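Local coordinates for microcin B17-processing protein McbD (Escherichia coli str. K-12 substr. MG1655, PDB 6GRH) that helps convert the inactive microcin B17 precursor peptide into the active antibiotic, as a member of the YcaO cyclodehydratase family, at residues 215-227 against 319-331. The protein carries 1 engineered substitution. Residues are numbered along the deposited sequence; the frame is centred on the assembly and turned at random. Where two conformers were deposited one is given.
Sequences DITLPGAPGHAVL and ENITSDTNLLNYL
Tyr330 of helix 327-334 reaches across to the loop that leads into strand 224-231 of the mixed sheet. The contact ties that loop to the helix start and the loop before it. Tyr330 CB lies 4.0 Å from CD of Pro222. CG stands anti to the backbone N (chi1 168°), which carries the ring out to the type II beta turn Leu218 to Ala221. CA of Ala221 sits over the centre of one face, a CH-pi contact 3.6 Å from the ring centroid. CE2 meets Ala221 CB, while CE1 comes within 3.4 Å of Gly220 C. At the tip, Tyr330 OH donates to Pro219 O at 2.8 Å, from above the carbonyl plane. The hydroxyl also touches Leu218 CB.

The Pro222 ring packs against both helix start and loop, with CG on CB of Leu327 and CB on Ser323 O and Thr325. Ser323 O accepts from Gly223 N at 2.9 Å.

Further along, the His224 ring is held from two sides. His224 ND1 donates in the ring plane to Asp215 OD2 at 2.9 Å. His224 NE2 shares a hydrogen bond with Ser323 OG at 2.8 Å. Asp215 thus fixes a proton on ND1, and NE2 could either donate to Ser323 or accept from it.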
loop_
_atom_site.group_PDB
_atom_site.type_symbol
_atom_site.label_atom_id
_atom_site.label_comp_id
_atom_site.label_asym_id
_atom_site.label_seq_id
_atom_site.Cartn_x
_atom_site.Cartn_y
_atom_site.Cartn_z
ATOM N N ASP E 215 42.645 30.438 11.243
ATOM C CA ASP E 215 42.155 31.451 10.316
ATOM C C ASP E 215 43.332 31.839 9.406
ATOM O O ASP E 215 44.280 32.480 9.874
ATOM C CB ASP E 215 41.627 32.668 11.093
ATOM C CG ASP E 215 40.981 33.721 10.191
ATOM O OD1 ASP E 215 41.601 34.143 9.190
ATOM O OD2 ASP E 215 39.853 34.153 10.494
ATOM N N ILE E 216 43.268 31.449 8.123
ATOM C CA ILE E 216 44.319 31.750 7.146
ATOM C C ILE E 216 43.895 32.802 6.110
ATOM O O ILE E 216 44.559 32.943 5.096
ATOM C CB ILE E 216 44.815 30.479 6.409
ATOM C CG1 ILE E 216 43.670 29.788 5.652
ATOM C CG2 ILE E 216 45.470 29.514 7.386
ATOM C CD1 ILE E 216 44.147 28.939 4.492
ATOM N N THR E 217 42.823 33.556 6.372
ATOM C CA THR E 217 42.317 34.559 5.440
ATOM C C THR E 217 43.439 35.443 4.881
ATOM O O THR E 217 44.278 35.874 5.648
ATOM C CB THR E 217 41.350 35.484 6.179
ATOM O OG1 THR E 217 40.465 34.686 6.966
ATOM C CG2 THR E 217 40.569 36.364 5.200
ATOM N N LEU E 218 43.433 35.733 3.577
ATOM C CA LEU E 218 44.389 36.684 2.993
ATOM C C LEU E 218 44.456 37.917 3.895
ATOM O O LEU E 218 43.404 38.412 4.296
ATOM C CB LEU E 218 43.953 37.157 1.611
ATOM C CG LEU E 218 44.179 36.232 0.420
ATOM C CD1 LEU E 218 43.762 36.957 -0.840
ATOM C CD2 LEU E 218 45.621 35.798 0.331
ATOM N N PRO E 219 45.672 38.367 4.254
ATOM C CA PRO E 219 45.825 39.530 5.152
ATOM C C PRO E 219 45.060 40.772 4.698
ATOM O O PRO E 219 45.097 41.142 3.522
ATOM C CB PRO E 219 47.328 39.774 5.137
ATOM C CG PRO E 219 47.859 38.381 5.045
ATOM C CD PRO E 219 46.953 37.662 4.089
ATOM N N GLY E 220 44.323 41.371 5.630
ATOM C CA GLY E 220 43.551 42.574 5.347
ATOM C C GLY E 220 42.217 42.315 4.684
ATOM O O GLY E 220 41.415 43.227 4.582
ATOM N N ALA E 221 41.954 41.085 4.239
ATOM C CA ALA E 221 40.690 40.773 3.580
ATOM C C ALA E 221 39.561 40.652 4.622
ATOM O O ALA E 221 39.801 40.216 5.751
ATOM C CB ALA E 221 40.790 39.473 2.775
ATOM N N PRO E 222 38.325 41.000 4.219
ATOM C CA PRO E 222 37.137 40.670 5.020
ATOM C C PRO E 222 36.808 39.194 5.016
ATOM O O PRO E 222 37.393 38.407 4.249
ATOM C CB PRO E 222 36.022 41.444 4.317
ATOM C CG PRO E 222 36.454 41.462 2.891
ATOM C CD PRO E 222 37.946 41.662 2.953
ATOM N N GLY E 223 35.846 38.816 5.845
ATOM C CA GLY E 223 35.459 37.418 5.957
ATOM C C GLY E 223 36.540 36.578 6.599
ATOM O O GLY E 223 37.511 37.104 7.158
ATOM N N HIS E 224 36.380 35.265 6.496
ATOM C CA HIS E 224 37.204 34.318 7.228
ATOM C C HIS E 224 37.386 33.047 6.418
ATOM O O HIS E 224 36.396 32.397 6.057
ATOM C CB HIS E 224 36.565 34.008 8.585
ATOM C CG HIS E 224 36.421 35.214 9.463
ATOM N ND1 HIS E 224 37.436 35.669 10.277
ATOM C CD2 HIS E 224 35.402 36.092 9.610
ATOM C CE1 HIS E 224 37.044 36.762 10.905
ATOM N NE2 HIS E 224 35.814 37.046 10.516
ATOM N N ALA E 225 38.638 32.718 6.103
ATOM C CA ALA E 225 38.991 31.422 5.515
ATOM C C ALA E 225 39.503 30.571 6.647
ATOM O O ALA E 225 40.522 30.887 7.245
ATOM C CB ALA E 225 40.058 31.581 4.460
ATOM N N VAL E 226 38.784 29.517 6.979
ATOM C CA VAL E 226 39.155 28.692 8.116
ATOM C C VAL E 226 39.672 27.349 7.637
ATOM O O VAL E 226 38.975 26.663 6.903
ATOM C CB VAL E 226 37.975 28.530 9.087
ATOM C CG1 VAL E 226 38.327 27.565 10.208
ATOM C CG2 VAL E 226 37.614 29.896 9.679
ATOM N N LEU E 227 40.886 26.996 8.065
ATOM C CA LEU E 227 41.536 25.750 7.691
ATOM C C LEU E 227 41.488 24.859 8.905
ATOM O O LEU E 227 41.963 25.250 9.968
ATOM C CB LEU E 227 43.005 25.998 7.315
ATOM C CG LEU E 227 43.822 24.784 6.855
ATOM C CD1 LEU E 227 43.308 24.213 5.560
ATOM C CD2 LEU E 227 45.291 25.173 6.739
ATOM N N GLU E 319 33.164 38.190 15.015
ATOM C CA GLU E 319 33.782 38.978 13.949
ATOM C C GLU E 319 34.563 40.153 14.550
ATOM O O GLU E 319 34.449 40.437 15.746
ATOM C CB GLU E 319 32.704 39.496 12.990
ATOM C CG GLU E 319 31.682 38.431 12.627
ATOM C CD GLU E 319 32.331 37.068 12.493
ATOM O OE1 GLU E 319 33.580 36.996 12.522
ATOM O OE2 GLU E 319 31.606 36.065 12.356
ATOM N N ASN E 320 35.362 40.811 13.712
ATOM C CA ASN E 320 36.176 41.978 14.118
ATOM C C ASN E 320 36.028 43.085 13.059
ATOM O O ASN E 320 35.349 42.922 12.040
ATOM C CB ASN E 320 37.655 41.578 14.327
ATOM C CG ASN E 320 38.325 41.113 13.033
ATOM O OD1 ASN E 320 38.679 41.936 12.171
ATOM N ND2 ASN E 320 38.489 39.792 12.882
ATOM N N ILE E 321 36.700 44.198 13.300
ATOM C CA ILE E 321 36.517 45.389 12.482
ATOM C C ILE E 321 36.817 45.199 10.984
ATOM O O ILE E 321 36.169 45.834 10.147
ATOM C CB ILE E 321 37.338 46.562 13.055
ATOM C CG1 ILE E 321 36.798 47.908 12.547
ATOM C CG2 ILE E 321 38.824 46.379 12.753
ATOM C CD1 ILE E 321 37.413 49.080 13.263
ATOM N N THR E 322 37.759 44.318 10.644
ATOM C CA THR E 322 38.072 44.013 9.231
ATOM C C THR E 322 37.064 43.092 8.551
ATOM O O THR E 322 36.897 43.186 7.335
ATOM C CB THR E 322 39.452 43.335 9.077
ATOM O OG1 THR E 322 40.402 44.060 9.834
ATOM C CG2 THR E 322 39.893 43.294 7.598
ATOM N N SER E 323 36.394 42.224 9.320
ATOM C CA SER E 323 35.518 41.164 8.766
ATOM C C SER E 323 34.474 41.638 7.767
ATOM O O SER E 323 34.144 40.893 6.852
ATOM C CB SER E 323 34.755 40.392 9.870
ATOM O OG SER E 323 35.609 39.815 10.843
ATOM N N ASP E 324 33.926 42.843 7.961
ATOM C CA ASP E 324 32.800 43.318 7.130
ATOM C C ASP E 324 33.139 44.524 6.234
ATOM O O ASP E 324 32.232 45.221 5.771
ATOM C CB ASP E 324 31.550 43.596 8.001
ATOM C CG ASP E 324 31.698 44.823 8.890
ATOM O OD1 ASP E 324 32.834 45.351 9.051
ATOM O OD2 ASP E 324 30.652 45.245 9.442
ATOM N N THR E 325 34.428 44.746 5.963
ATOM C CA THR E 325 34.826 45.672 4.902
ATOM C C THR E 325 34.383 45.079 3.564
ATOM O O THR E 325 33.901 43.943 3.494
ATOM C CB THR E 325 36.347 45.927 4.875
ATOM O OG1 THR E 325 37.014 44.680 4.698
ATOM C CG2 THR E 325 36.831 46.619 6.160
ATOM N N ASN E 326 34.527 45.844 2.499
ATOM C CA ASN E 326 33.935 45.450 1.228
ATOM C C ASN E 326 34.922 44.525 0.493
ATOM O O ASN E 326 36.045 44.927 0.201
ATOM C CB ASN E 326 33.593 46.725 0.452
ATOM C CG ASN E 326 32.879 46.442 -0.829
ATOM O OD1 ASN E 326 33.508 46.093 -1.819
ATOM N ND2 ASN E 326 31.561 46.574 -0.823
ATOM N N LEU E 327 34.520 43.281 0.229
ATOM C CA LEU E 327 35.432 42.310 -0.405
ATOM C C LEU E 327 35.852 42.732 -1.824
ATOM O O LEU E 327 37.030 42.634 -2.179
ATOM C CB LEU E 327 34.830 40.910 -0.410
ATOM C CG LEU E 327 35.619 39.821 -1.128
ATOM C CD1 LEU E 327 36.984 39.650 -0.509
ATOM C CD2 LEU E 327 34.858 38.495 -1.144
ATOM N N LEU E 328 34.899 43.227 -2.613
ATOM C CA LEU E 328 35.199 43.741 -3.956
ATOM C C LEU E 328 36.175 44.923 -3.932
ATOM O O LEU E 328 37.069 44.996 -4.786
ATOM C CB LEU E 328 33.916 44.121 -4.724
ATOM C CG LEU E 328 32.963 43.000 -5.203
ATOM C CD1 LEU E 328 31.860 43.568 -6.089
ATOM C CD2 LEU E 328 33.679 41.894 -5.955
ATOM N N ASN E 329 36.009 45.852 -2.979
ATOM C CA ASN E 329 36.961 46.958 -2.825
ATOM C C ASN E 329 38.339 46.414 -2.464
ATOM O O ASN E 329 39.332 46.799 -3.069
ATOM C CB ASN E 329 36.507 47.989 -1.762
ATOM C CG ASN E 329 35.369 48.892 -2.251
ATOM O OD1 ASN E 329 34.918 48.811 -3.405
ATOM N ND2 ASN E 329 34.898 49.749 -1.376
ATOM N N TYR E 330 38.392 45.501 -1.502
ATOM C CA TYR E 330 39.655 44.909 -1.104
ATOM C C TYR E 330 40.367 44.276 -2.315
ATOM O O TYR E 330 41.538 44.536 -2.558
ATOM C CB TYR E 330 39.428 43.870 -0.011
ATOM C CG TYR E 330 40.641 43.016 0.261
ATOM C CD1 TYR E 330 41.693 43.488 1.063
ATOM C CD2 TYR E 330 40.753 41.741 -0.307
ATOM C CE1 TYR E 330 42.808 42.704 1.310
ATOM C CE2 TYR E 330 41.864 40.952 -0.077
ATOM C CZ TYR E 330 42.886 41.431 0.727
ATOM O OH TYR E 330 43.981 40.631 0.957
ATOM N N LEU E 331 39.652 43.445 -3.065
ATOM C CA LEU E 331 40.253 42.769 -4.224
ATOM C C LEU E 331 40.719 43.750 -5.291
ATOM O O LEU E 331 41.820 43.598 -5.830
ATOM C CB LEU E 331 39.285 41.752 -4.840
ATOM C CG LEU E 331 39.101 40.491 -3.991
ATOM C CD1 LEU E 331 37.953 39.638 -4.493
ATOM C CD2 LEU E 331 40.389 39.688 -3.882
#